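Side-chain contacts in possible galactose mutarotase (Streptomyces platensis subsp. rosaceus, PDB 4RNL), which probably interconverts the alpha and beta anomers of galactose or a similar aldose: residues 87-92 with 101-106; 94-99 with 323-328; 117-122 with 141-146; 163-168 with 179-184; 278-283 with 311-316. All blocks are in the same frame, centred on the assembly; numbering follows the deposited sequence.

Interaction 1 of 5, residues 87-92 with 101-106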
# COMPACT_ATOMS: atom_id res chain seq x y z
N ASN A 87 -5.69 2.51 6.81
CA ASN A 87 -7.03 2.00 7.11
C ASN A 87 -7.77 2.82 8.18
O ASN A 87 -7.51 4.01 8.35
CB ASN A 87 -7.02 0.50 7.41
CG ASN A 87 -8.25 -0.19 6.88
OD1 ASN A 87 -9.26 -0.29 7.58
ND2 ASN A 87 -8.20 -0.63 5.62
N ARG A 88 -8.70 2.18 8.88
CA ARG A 88 -9.71 2.93 9.63
C ARG A 88 -9.49 2.97 11.13
O ARG A 88 -9.05 1.99 11.74
CB ARG A 88 -11.11 2.36 9.33
CG ARG A 88 -11.52 2.51 7.89
CD ARG A 88 -12.89 1.92 7.60
NE ARG A 88 -13.31 2.32 6.25
CZ ARG A 88 -12.93 1.69 5.14
NH1 ARG A 88 -12.16 0.61 5.21
NH2 ARG A 88 -13.32 2.14 3.95
N ILE A 89 -9.81 4.11 11.72
CA ILE A 89 -9.90 4.25 13.17
C ILE A 89 -11.34 4.62 13.47
O ILE A 89 -11.85 5.65 13.01
CB ILE A 89 -8.95 5.34 13.70
CG1 ILE A 89 -7.50 4.92 13.44
CG2 ILE A 89 -9.20 5.60 15.20
CD1 ILE A 89 -6.46 6.02 13.77
N ALA A 90 -12.02 3.76 14.23
CA ALA A 90 -13.44 3.92 14.48
C ALA A 90 -13.76 5.24 15.17
O ALA A 90 -13.10 5.63 16.14
CB ALA A 90 -13.97 2.74 15.29
N GLY A 91 -14.76 5.94 14.64
CA GLY A 91 -15.25 7.17 15.25
C GLY A 91 -14.30 8.34 15.15
O GLY A 91 -14.52 9.37 15.80
N ALA A 92 -13.25 8.18 14.35
CA ALA A 92 -12.21 9.21 14.20
C ALA A 92 -11.69 9.64 15.56
O ALA A 92 -11.47 10.83 15.81
CB ALA A 92 -12.76 10.41 13.43
N ASP A 101 -7.64 11.43 21.54
CA ASP A 101 -7.20 12.12 20.32
C ASP A 101 -8.35 12.21 19.32
O ASP A 101 -8.95 11.20 18.98
CB ASP A 101 -6.02 11.38 19.69
CG ASP A 101 -4.76 11.45 20.54
OD1 ASP A 101 -4.06 12.49 20.46
OD2 ASP A 101 -4.48 10.49 21.29
N ALA A 102 -8.64 13.42 18.86
CA ALA A 102 -9.72 13.62 17.89
C ALA A 102 -9.18 13.77 16.48
O ALA A 102 -8.34 14.63 16.20
CB ALA A 102 -10.54 14.85 18.28
N LEU A 103 -9.68 12.93 15.56
CA LEU A 103 -9.25 12.98 14.17
C LEU A 103 -10.38 13.53 13.30
O LEU A 103 -11.52 13.64 13.74
CB LEU A 103 -8.82 11.59 13.70
CG LEU A 103 -7.88 10.81 14.64
CD1 LEU A 103 -7.74 9.37 14.19
CD2 LEU A 103 -6.51 11.48 14.73
N THR A 104 -10.05 13.89 12.06
CA THR A 104 -11.05 14.37 11.12
C THR A 104 -11.83 13.18 10.56
O THR A 104 -11.23 12.23 10.05
CB THR A 104 -10.40 15.11 9.95
OG1 THR A 104 -9.71 16.26 10.46
CG2 THR A 104 -11.45 15.56 8.92
N PRO A 105 -13.17 13.22 10.66
CA PRO A 105 -13.95 12.11 10.13
C PRO A 105 -14.08 12.21 8.61
O PRO A 105 -15.03 12.83 8.12
CB PRO A 105 -15.32 12.28 10.80
CG PRO A 105 -15.42 13.77 11.05
CD PRO A 105 -14.01 14.26 11.28
N ASN A 106 -13.14 11.62 7.88
CA ASN A 106 -13.16 11.69 6.42
C ASN A 106 -13.79 10.47 5.75
O ASN A 106 -13.86 10.38 4.53
CB ASN A 106 -11.74 11.92 5.87
CG ASN A 106 -10.81 10.76 6.14
OD1 ASN A 106 -10.96 10.06 7.14
ND2 ASN A 106 -9.86 10.53 5.24
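Leu103 N gives its hydrogen to Ala92 O over 2.8 Å, with an N-H...O angle of 161°. The donor is tilted 34° from the carbonyl plane of Ala92. At the other end of the residue, Ala92 N bonds back to Ile89 O at 3.2 Å, closing a tight turn, so the two backbone groups of Ala92 serve different partners. Its methyl reaches the second segment too: Ala92 CB sits 3.5 Å from Leu103 O and packs beside Pro105, the centre of an inverse gamma turn, with CB to CB at 4.1 Å.

The apolar part of the contact joins branch ends. Ile89 CD1 meets Leu103 CD1 at 3.6 Å, and the two side chains cross at about a right angle. Leu103 carries CG anti to the carbonyl carbon (chi1 -47°), which puts CG beside the backbone N and 3.8 Å from Ala92 O, with CD1 directed at Ile89. Phe94, from strand 93-96, touches both Ile89 and Leu103 and adds to the cluster. Shortening Leu103 to an alanine removes both methyl ends, which would probably leave Ile89 CD1 without its partner and open a gap beside Phe94.

Nearby, Ala90 N is hydrogen-bonded to Asp314. The register explains the main bond: Phe94 pairs with Asp101 in the antiparallel ladder, and Ala92 with Leu103 falls two residues further out. The arrangement is that of a beta-hairpin, strands 93-96 and 99-102, whose ladder is prolonged by one bond at its open end.

Interaction 2 of 5, residues 94-99 with 323-328. With PO4 (phosphate ion), chain I.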
# COMPACT_ATOMS: atom_id res chain seq x y z
N PHE A 94 -9.39 7.97 19.28
CA PHE A 94 -8.79 6.89 20.06
C PHE A 94 -8.15 7.44 21.33
O PHE A 94 -7.96 8.64 21.46
CB PHE A 94 -7.78 6.08 19.23
CG PHE A 94 -6.57 6.86 18.79
CD1 PHE A 94 -6.61 7.66 17.66
CD2 PHE A 94 -5.38 6.79 19.51
CE1 PHE A 94 -5.49 8.37 17.25
CE2 PHE A 94 -4.26 7.51 19.11
CZ PHE A 94 -4.31 8.30 17.98
N VAL A 95 -7.86 6.55 22.28
CA VAL A 95 -7.21 6.95 23.52
C VAL A 95 -5.77 6.45 23.54
O VAL A 95 -5.50 5.29 23.22
CB VAL A 95 -7.98 6.42 24.75
CG1 VAL A 95 -7.26 6.79 26.06
CG2 VAL A 95 -9.38 6.96 24.77
N LEU A 96 -4.84 7.33 23.89
CA LEU A 96 -3.45 6.93 24.05
C LEU A 96 -2.91 7.59 25.31
O LEU A 96 -2.99 8.81 25.47
CB LEU A 96 -2.61 7.33 22.82
CG LEU A 96 -1.12 6.99 22.88
CD1 LEU A 96 -0.91 5.50 23.06
CD2 LEU A 96 -0.39 7.50 21.64
N ASP A 97 -2.39 6.76 26.20
CA ASP A 97 -1.92 7.20 27.51
C ASP A 97 -2.91 8.13 28.21
O ASP A 97 -2.53 9.20 28.69
CB ASP A 97 -0.54 7.86 27.40
CG ASP A 97 0.51 6.92 26.86
OD1 ASP A 97 0.29 5.69 26.88
OD2 ASP A 97 1.58 7.41 26.43
N GLY A 98 -4.17 7.72 28.26
CA GLY A 98 -5.18 8.43 29.05
C GLY A 98 -5.76 9.65 28.37
O GLY A 98 -6.67 10.29 28.89
N ARG A 99 -5.22 9.97 27.19
CA ARG A 99 -5.61 11.15 26.44
C ARG A 99 -6.43 10.77 25.21
O ARG A 99 -6.05 9.85 24.47
CB ARG A 99 -4.35 11.92 26.02
CG ARG A 99 -4.58 13.03 25.02
CD ARG A 99 -3.59 14.18 25.25
NE ARG A 99 -2.47 14.16 24.31
CZ ARG A 99 -2.28 15.06 23.35
NH1 ARG A 99 -1.23 14.96 22.55
NH2 ARG A 99 -3.14 16.06 23.18
N SER A 323 0.24 -4.20 18.60
CA SER A 323 0.29 -2.77 18.94
C SER A 323 0.81 -1.93 17.77
O SER A 323 1.77 -2.31 17.12
CB SER A 323 1.19 -2.53 20.15
OG SER A 323 1.24 -1.15 20.50
N THR A 324 0.16 -0.80 17.53
CA THR A 324 0.69 0.17 16.57
C THR A 324 1.30 1.38 17.28
O THR A 324 1.62 2.39 16.63
CB THR A 324 -0.41 0.65 15.62
OG1 THR A 324 -1.45 1.28 16.36
CG2 THR A 324 -1.00 -0.54 14.86
N VAL A 325 1.49 1.30 18.59
CA VAL A 325 2.05 2.43 19.34
C VAL A 325 3.55 2.56 19.09
O VAL A 325 4.27 1.56 19.01
CB VAL A 325 1.75 2.29 20.86
CG1 VAL A 325 2.43 3.41 21.68
CG2 VAL A 325 0.26 2.32 21.09
N LEU A 326 4.02 3.80 18.94
CA LEU A 326 5.46 4.08 18.87
C LEU A 326 5.79 5.12 19.94
O LEU A 326 5.06 6.10 20.09
CB LEU A 326 5.86 4.60 17.49
CG LEU A 326 7.35 4.90 17.32
CD1 LEU A 326 8.17 3.61 17.36
CD2 LEU A 326 7.63 5.68 16.03
N ARG A 327 6.88 4.89 20.68
CA ARG A 327 7.27 5.78 21.76
C ARG A 327 8.66 6.36 21.53
O ARG A 327 9.44 5.78 20.78
CB ARG A 327 7.22 5.04 23.09
CG ARG A 327 5.81 4.67 23.49
CD ARG A 327 5.76 3.94 24.82
NE ARG A 327 4.40 3.48 25.05
CZ ARG A 327 3.42 4.25 25.51
NH1 ARG A 327 3.66 5.52 25.80
NH2 ARG A 327 2.20 3.76 25.67
N PRO A 328 8.98 7.50 22.17
CA PRO A 328 10.32 8.07 21.99
C PRO A 328 11.41 7.08 22.37
O PRO A 328 11.25 6.34 23.34
CB PRO A 328 10.32 9.27 22.94
CG PRO A 328 8.89 9.69 23.00
CD PRO A 328 8.11 8.39 22.95
P PO4 I . 0.66 -6.44 21.73
O1 PO4 I . 0.45 -5.31 22.72
O2 PO4 I . 1.36 -7.58 22.43
O3 PO4 I . 1.52 -5.98 20.57
O4 PO4 I . -0.69 -6.90 21.23
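The carboxylate of Asp97 and the guanidinium of Arg327 meet edge to edge, their planes only 15° apart. Asp97 CG lies at the guanidinium edge and in its plane, whereas Leu96 CD1 approaches the same group obliquely. Two nitrogens grip two oxygens end-on: Arg327 NH1 bonds Asp97 OD2 at 2.9 Å, and Arg327 NH2 bonds Asp97 OD1 at 3.0 Å. Both are nearly straight, at 168° and 169°, and each oxygen uses its syn lone pair.

An extended chain from CG to NE lets Arg327 span the distance, while Asp97 is presented at the tip of a type I' turn running from Leu96 to Arg99. Beside the charged pair, Leu96 CD1 rests on Val325 CG2 at 3.9 Å. Ser323 OG closes an ST turn by accepting from Val325 N at 3.1 Å, and Ser323 N holds a phosphate, probably from the crystallisation liquor, through O3 at 2.9 Å. Arg327 N is bonded to Glu330.

The contact ties the tip of hairpin 93-102 to the short strand 325-326 at the surface. Two nearly straight bonds between nearly coplanar groups would restrain the rotation of both, although solvent would probably weaken the electrostatic part of the pairing.

Interaction 3 of 5, residues 117-122 with 141-146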
# COMPACT_ATOMS: atom_id res chain seq x y z
N GLY A 117 -5.51 15.23 4.78
CA GLY A 117 -4.13 15.58 4.48
C GLY A 117 -3.13 14.50 4.92
O GLY A 117 -2.03 14.82 5.38
N GLY A 118 -3.51 13.24 4.76
CA GLY A 118 -2.62 12.13 5.06
C GLY A 118 -1.36 12.10 4.20
O GLY A 118 -1.18 12.94 3.29
N PHE A 119 -0.50 11.12 4.46
CA PHE A 119 0.83 11.03 3.83
C PHE A 119 0.73 10.91 2.31
O PHE A 119 1.67 11.25 1.59
CB PHE A 119 1.62 9.83 4.38
CG PHE A 119 2.11 9.98 5.82
CD1 PHE A 119 1.76 11.09 6.60
CD2 PHE A 119 2.93 9.01 6.38
CE1 PHE A 119 2.24 11.21 7.92
CE2 PHE A 119 3.40 9.12 7.69
CZ PHE A 119 3.05 10.22 8.46
N SER A 120 -0.41 10.42 1.82
CA SER A 120 -0.57 10.20 0.38
C SER A 120 -0.86 11.49 -0.38
O SER A 120 -0.90 11.49 -1.61
CB SER A 120 -1.69 9.20 0.13
OG SER A 120 -2.92 9.74 0.55
N ARG A 121 -1.06 12.59 0.35
CA ARG A 121 -1.41 13.86 -0.27
C ARG A 121 -0.48 15.00 0.14
O ARG A 121 -0.87 16.16 0.10
CB ARG A 121 -2.86 14.24 0.08
CG ARG A 121 -3.90 13.33 -0.56
CD ARG A 121 -4.69 12.58 0.49
NE ARG A 121 -5.68 11.68 -0.10
CZ ARG A 121 -6.98 11.74 0.14
NH1 ARG A 121 -7.46 12.66 0.98
NH2 ARG A 121 -7.80 10.88 -0.43
N VAL A 122 0.74 14.64 0.54
CA VAL A 122 1.76 15.64 0.84
C VAL A 122 3.03 15.32 0.06
O VAL A 122 3.22 14.18 -0.39
CB VAL A 122 2.08 15.70 2.36
CG1 VAL A 122 0.83 16.09 3.15
CG2 VAL A 122 2.60 14.35 2.84
N ASP A 141 3.85 17.31 15.23
CA ASP A 141 2.93 17.07 16.33
C ASP A 141 1.57 17.68 16.00
O ASP A 141 1.49 18.86 15.67
CB ASP A 141 3.51 17.70 17.60
CG ASP A 141 2.62 17.54 18.82
OD1 ASP A 141 1.94 16.50 18.98
OD2 ASP A 141 2.61 18.47 19.65
N GLY A 142 0.52 16.88 16.06
CA GLY A 142 -0.83 17.38 15.81
C GLY A 142 -1.30 17.28 14.38
O GLY A 142 -2.47 17.58 14.09
N GLU A 143 -0.43 16.86 13.46
CA GLU A 143 -0.84 16.75 12.06
C GLU A 143 -1.96 15.74 11.93
O GLU A 143 -1.81 14.58 12.32
CB GLU A 143 0.33 16.35 11.15
CG GLU A 143 -0.10 16.17 9.70
CD GLU A 143 1.07 16.15 8.74
OE1 GLU A 143 1.47 17.24 8.26
OE2 GLU A 143 1.58 15.04 8.46
N GLU A 144 -3.09 16.20 11.38
CA GLU A 144 -4.31 15.40 11.28
C GLU A 144 -4.77 14.84 12.63
O GLU A 144 -5.46 13.83 12.69
CB GLU A 144 -4.15 14.27 10.26
CG GLU A 144 -4.09 14.75 8.80
CD GLU A 144 -5.41 15.33 8.32
OE1 GLU A 144 -6.46 15.09 8.96
OE2 GLU A 144 -5.40 16.05 7.30
N GLY A 145 -4.38 15.51 13.71
CA GLY A 145 -4.83 15.10 15.03
C GLY A 145 -3.93 14.10 15.75
O GLY A 145 -4.13 13.85 16.93
N PHE A 146 -2.95 13.53 15.05
CA PHE A 146 -2.05 12.55 15.66
C PHE A 146 -0.99 13.27 16.49
O PHE A 146 -0.40 14.24 16.03
CB PHE A 146 -1.39 11.67 14.58
CG PHE A 146 -2.36 10.80 13.83
CD1 PHE A 146 -2.71 9.55 14.32
CD2 PHE A 146 -2.91 11.22 12.62
CE1 PHE A 146 -3.61 8.74 13.63
CE2 PHE A 146 -3.81 10.41 11.92
CZ PHE A 146 -4.16 9.17 12.42
O HOH W 1 -0.47 13.51 7.24
O HOH W 2 -1.23 17.35 6.08
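Two irregular loops of the beta-rich galactose mutarotase-like fold meet here, one leading from strand 111-112 to strand 125-129 and the other from strand 132-139 to strand 150-159. Their direct link is Gly117 N to Glu144 OE2, a hydrogen bond of 2.7 Å that is bent to 141°. The donor stands well above the carboxylate, 53° out of its plane. Glu144 arrives at the amide by folding over: the bend at its second torsion brings OE2 to the Gly117 N-H. Space at this point is scarce, since a beta carbon built on Gly117 would lie only 2.8 Å from Glu144 OE2. Replacing Glu144 by an alanine takes away the carboxylate, and Gly117 N would probably lose its acceptor from the facing loop.

Water provides a second link. Water 1 donates to Gly117 O and to Glu143 OE2, at 2.8 Å in each case, and water 2 also donates to Gly117 O, at 2.7 Å, with a long, weak second bond to Glu143 OE1. The Glu143 carboxylate is set by neighbours in strand 132-139: OE1 forms a salt bridge with Arg137, and OE2 is bonded to Ser139 OG. Within the second loop, Gly145 N to Gly142 O and Phe146 N to Glu143 O close successive tight turns. Glu143 and Glu144 both point toward the facing loop.

Phe119 leans on Trp124 in an edge-to-face pair, and on the side of the facing loop its ring presents an edge: CE1 lies 3.9 Å from Glu143 OE2, with ring and carboxylate planes 72° apart.

Interaction 4 of 5, residues 163-168 with 179-184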
# COMPACT_ATOMS: atom_id res chain seq x y z
N LEU A 163 11.00 -5.25 -6.13
CA LEU A 163 10.92 -3.90 -5.56
C LEU A 163 10.81 -4.00 -4.04
O LEU A 163 9.90 -4.66 -3.53
CB LEU A 163 9.67 -3.17 -6.08
CG LEU A 163 9.34 -1.84 -5.41
CD1 LEU A 163 10.39 -0.79 -5.79
CD2 LEU A 163 7.94 -1.38 -5.80
N ARG A 164 11.71 -3.34 -3.33
CA ARG A 164 11.70 -3.38 -1.87
C ARG A 164 11.31 -2.03 -1.30
O ARG A 164 11.83 -1.00 -1.72
CB ARG A 164 13.07 -3.81 -1.32
CG ARG A 164 13.17 -3.75 0.20
CD ARG A 164 14.58 -4.09 0.69
NE ARG A 164 14.79 -5.53 0.83
CZ ARG A 164 15.43 -6.29 -0.06
NH1 ARG A 164 15.94 -5.73 -1.14
NH2 ARG A 164 15.57 -7.59 0.14
N ILE A 165 10.38 -2.02 -0.35
CA ILE A 165 10.00 -0.76 0.30
C ILE A 165 10.19 -0.91 1.80
O ILE A 165 9.54 -1.74 2.44
CB ILE A 165 8.53 -0.37 0.03
CG1 ILE A 165 8.27 -0.28 -1.48
CG2 ILE A 165 8.21 0.98 0.66
CD1 ILE A 165 6.78 -0.04 -1.84
N VAL A 166 11.10 -0.12 2.37
CA VAL A 166 11.35 -0.18 3.82
C VAL A 166 10.90 1.14 4.42
O VAL A 166 11.36 2.20 3.99
CB VAL A 166 12.85 -0.40 4.12
CG1 VAL A 166 13.10 -0.45 5.64
CG2 VAL A 166 13.33 -1.69 3.44
N SER A 167 10.00 1.08 5.40
CA SER A 167 9.51 2.30 6.04
C SER A 167 10.05 2.37 7.46
O SER A 167 9.96 1.40 8.21
CB SER A 167 7.98 2.32 6.04
OG SER A 167 7.46 2.05 4.74
N CYS A 168 10.66 3.50 7.82
CA CYS A 168 11.26 3.68 9.14
C CYS A 168 10.71 4.94 9.78
O CYS A 168 10.42 5.92 9.08
CB CYS A 168 12.79 3.79 9.03
SG CYS A 168 13.63 2.28 8.47
N LEU A 179 2.14 2.32 8.50
CA LEU A 179 2.38 2.78 7.12
C LEU A 179 2.28 1.63 6.13
O LEU A 179 2.70 0.52 6.41
CB LEU A 179 3.76 3.41 7.02
CG LEU A 179 4.07 4.46 8.08
CD1 LEU A 179 5.48 5.00 7.92
CD2 LEU A 179 3.07 5.58 8.00
N THR A 180 1.72 1.90 4.95
CA THR A 180 1.63 0.86 3.93
C THR A 180 1.75 1.50 2.57
O THR A 180 1.77 2.72 2.46
CB THR A 180 0.29 0.09 4.00
OG1 THR A 180 0.37 -1.08 3.16
CG2 THR A 180 -0.87 0.95 3.52
N ASN A 181 1.85 0.67 1.55
CA ASN A 181 1.76 1.18 0.19
C ASN A 181 0.50 0.62 -0.46
O ASN A 181 0.23 -0.58 -0.38
CB ASN A 181 2.99 0.84 -0.64
CG ASN A 181 2.92 1.47 -2.02
OD1 ASN A 181 2.32 0.91 -2.94
ND2 ASN A 181 3.48 2.67 -2.16
N HIS A 182 -0.27 1.50 -1.09
CA HIS A 182 -1.60 1.16 -1.58
C HIS A 182 -1.58 0.89 -3.10
O HIS A 182 -2.54 1.21 -3.80
CB HIS A 182 -2.53 2.32 -1.26
CG HIS A 182 -3.97 1.94 -1.14
ND1 HIS A 182 -4.69 1.39 -2.18
CD2 HIS A 182 -4.85 2.08 -0.11
CE1 HIS A 182 -5.94 1.18 -1.80
NE2 HIS A 182 -6.06 1.60 -0.55
N THR A 183 -0.49 0.31 -3.60
CA THR A 183 -0.43 -0.08 -5.01
C THR A 183 -1.54 -1.10 -5.33
O THR A 183 -1.78 -2.03 -4.56
CB THR A 183 0.97 -0.69 -5.34
OG1 THR A 183 1.94 0.37 -5.44
CG2 THR A 183 0.94 -1.46 -6.65
N TYR A 184 -2.25 -0.89 -6.44
CA TYR A 184 -3.14 -1.92 -6.99
C TYR A 184 -2.45 -2.48 -8.23
O TYR A 184 -1.92 -1.71 -9.06
CB TYR A 184 -4.46 -1.35 -7.51
CG TYR A 184 -5.36 -0.55 -6.59
CD1 TYR A 184 -4.97 0.69 -6.09
CD2 TYR A 184 -6.66 -0.99 -6.32
CE1 TYR A 184 -5.83 1.45 -5.31
CE2 TYR A 184 -7.52 -0.24 -5.54
CZ TYR A 184 -7.10 0.98 -5.04
OH TYR A 184 -7.96 1.73 -4.27
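Ile165 and Asn181 cross at about a right angle, and the meeting point is the end of one side chain against the root of the other: Ile165 CD1 lies 4.1 Å from Asn181 CB and equally near Asn181 CG. Asn181 holds its CG anti to the backbone N (chi1 -176°), which sets the CB methylene and the amide carbon against Ile165 CD1 while OD1 is occupied on its own segment. That oxygen accepts twice. Thr183 OG1 donates over 2.6 Å in the carbonyl plane, and Thr183 N donates over 2.9 Å from 40° above that plane, closing an Asx turn. ND2 is bonded to Gly79 O, so the amide is held at both ends.

The two segments come from different layers of the fold. Strand 162-171 belongs to the nine-stranded antiparallel sheet and strand 180-185 to a seven-stranded one, and side chains of the two layers face and touch each other, as in a beta-sandwich. His182 is bonded through NE2 to a glycerol, probably from the crystallisation liquor, which may mark a pocket. Two residues along each segment, in opposite chain directions, Ser167 CB meets Leu179 CD1 at 4.1 Å, while Val152 and Phe119 also touch the leucine.

Interaction 5 of 5, residues 278-283 with 311-316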
# COMPACT_ATOMS: atom_id res chain seq x y z
N GLY A 278 -0.58 -8.21 9.07
CA GLY A 278 -1.86 -8.16 8.39
C GLY A 278 -1.74 -7.80 6.92
O GLY A 278 -0.72 -7.27 6.46
N LEU A 279 -2.79 -8.11 6.18
CA LEU A 279 -2.85 -7.75 4.77
C LEU A 279 -4.27 -7.37 4.43
O LEU A 279 -5.19 -8.16 4.64
CB LEU A 279 -2.37 -8.93 3.91
CG LEU A 279 -2.35 -8.78 2.38
CD1 LEU A 279 -1.26 -9.67 1.79
CD2 LEU A 279 -3.67 -9.20 1.79
N GLN A 280 -4.46 -6.17 3.90
CA GLN A 280 -5.77 -5.77 3.41
C GLN A 280 -5.87 -6.18 1.95
O GLN A 280 -5.03 -5.81 1.14
CB GLN A 280 -5.94 -4.25 3.52
CG GLN A 280 -7.37 -3.76 3.31
CD GLN A 280 -8.23 -3.95 4.54
OE1 GLN A 280 -7.73 -4.24 5.63
NE2 GLN A 280 -9.54 -3.79 4.37
N LEU A 281 -6.90 -6.94 1.61
CA LEU A 281 -7.16 -7.29 0.22
C LEU A 281 -8.31 -6.40 -0.23
O LEU A 281 -9.37 -6.44 0.37
CB LEU A 281 -7.56 -8.77 0.11
CG LEU A 281 -8.07 -9.24 -1.25
CD1 LEU A 281 -7.03 -8.99 -2.31
CD2 LEU A 281 -8.43 -10.73 -1.19
N TYR A 282 -8.09 -5.58 -1.24
CA TYR A 282 -9.16 -4.70 -1.72
C TYR A 282 -9.28 -4.82 -3.22
O TYR A 282 -8.31 -4.64 -3.95
CB TYR A 282 -8.91 -3.24 -1.30
CG TYR A 282 -9.98 -2.31 -1.83
CD1 TYR A 282 -11.33 -2.58 -1.61
CD2 TYR A 282 -9.64 -1.18 -2.57
CE1 TYR A 282 -12.32 -1.74 -2.12
CE2 TYR A 282 -10.62 -0.33 -3.07
CZ TYR A 282 -11.95 -0.61 -2.84
OH TYR A 282 -12.92 0.23 -3.34
N THR A 283 -10.48 -5.14 -3.69
CA THR A 283 -10.68 -5.42 -5.10
C THR A 283 -11.22 -4.24 -5.92
O THR A 283 -11.78 -4.44 -6.98
CB THR A 283 -11.60 -6.64 -5.31
OG1 THR A 283 -12.80 -6.47 -4.53
CG2 THR A 283 -10.89 -7.90 -4.84
N HIS A 311 -0.72 -3.27 9.91
CA HIS A 311 -1.33 -3.73 11.15
C HIS A 311 -2.85 -3.65 10.98
O HIS A 311 -3.35 -3.02 10.05
CB HIS A 311 -0.84 -2.89 12.35
CG HIS A 311 0.47 -3.35 12.91
ND1 HIS A 311 1.58 -3.57 12.12
CD2 HIS A 311 0.85 -3.63 14.17
CE1 HIS A 311 2.59 -3.97 12.88
NE2 HIS A 311 2.17 -4.02 14.13
N PHE A 312 -3.59 -4.31 11.87
CA PHE A 312 -5.03 -4.52 11.68
C PHE A 312 -5.83 -3.21 11.78
O PHE A 312 -5.45 -2.30 12.52
CB PHE A 312 -5.59 -5.48 12.75
CG PHE A 312 -4.96 -6.85 12.76
CD1 PHE A 312 -4.09 -7.27 11.75
CD2 PHE A 312 -5.27 -7.74 13.78
CE1 PHE A 312 -3.53 -8.55 11.78
CE2 PHE A 312 -4.72 -9.01 13.82
CZ PHE A 312 -3.84 -9.41 12.82
N PRO A 313 -6.95 -3.12 11.03
CA PRO A 313 -7.86 -1.96 11.14
C PRO A 313 -8.28 -1.71 12.58
O PRO A 313 -8.50 -2.66 13.32
CB PRO A 313 -9.08 -2.40 10.32
CG PRO A 313 -8.52 -3.35 9.30
CD PRO A 313 -7.41 -4.09 10.01
N ASP A 314 -8.36 -0.43 12.95
CA ASP A 314 -8.87 0.00 14.25
C ASP A 314 -8.00 -0.43 15.43
O ASP A 314 -8.47 -0.49 16.56
CB ASP A 314 -10.32 -0.45 14.47
CG ASP A 314 -11.04 0.38 15.52
OD1 ASP A 314 -10.72 1.59 15.63
OD2 ASP A 314 -11.90 -0.16 16.26
N SER A 315 -6.72 -0.71 15.17
CA SER A 315 -5.83 -1.13 16.26
C SER A 315 -5.71 -0.14 17.43
O SER A 315 -5.61 -0.57 18.59
CB SER A 315 -4.43 -1.50 15.73
OG SER A 315 -4.52 -2.63 14.86
N PRO A 316 -5.75 1.18 17.16
CA PRO A 316 -5.67 2.10 18.31
C PRO A 316 -6.87 1.98 19.27
O PRO A 316 -6.80 2.50 20.38
CB PRO A 316 -5.65 3.48 17.65
CG PRO A 316 -4.97 3.22 16.33
CD PRO A 316 -5.58 1.92 15.88
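Phe312 CE1 touches Gly278 CA at 3.8 Å, just after the loop has passed His311, and the glycine carbon lies at the ring edge, in the ring plane. With its first torsion at -59°, the phenylalanine has CG beside the backbone N, and the ring comes back toward strand 278-282 although the CB itself points away from it. A beta carbon on Gly278 would clash, at 3.0 Å from Phe312 CD1. Phe321 meets the same ring edge-to-face.

Next, Pro313 CG rests 3.9 Å from Gln280 OE1, the two side chains meeting at an oblique angle. Gln280 reaches it with a chain bent at chi2 (79°). Its OE1 accepts from Gln310 NE2 and its NE2 bonds Asp242 OD1, two partners that limit how the amide can turn; a glycerol, probably from the crystallisation liquor, lies about 4 Å from the side chain. Here the loop makes a type II beta turn, from Phe312 to Ser315, between the strand 305-310 of the seven-stranded sheet and the later strand 325-326.

Asp314 follows at positive phi, and its OD1 takes a hydrogen bond from Asn317 ND2. The turn's own bond, Ser315 N to Phe312 O, is weak at 3.3 Å; Ser315 OG adds a short one of 2.5 Å to the same Phe312 O.

In the fold
In interactions 4 and 5 every touching residue is buried, and both reach the seven-stranded sheet: there the contacts across the segments are apolar or van der Waals, while the amides of Asn181 and Gln280 are bonded elsewhere. Interaction 2 is the surface contact, and the one joined by a salt bridge. Interactions 1 and 3 are partly buried and each has one backbone N-H crossing it, to a backbone carbonyl in interaction 1 and to a carboxylate, with water, in interaction 3. Interactions 1 and 2 share the hairpin of strands 93-96 and 99-102. Interaction 5 touches interaction 1 where Asn87 packs on Pro313, and Phe119 of interaction 3 meets Leu179 of interaction 4.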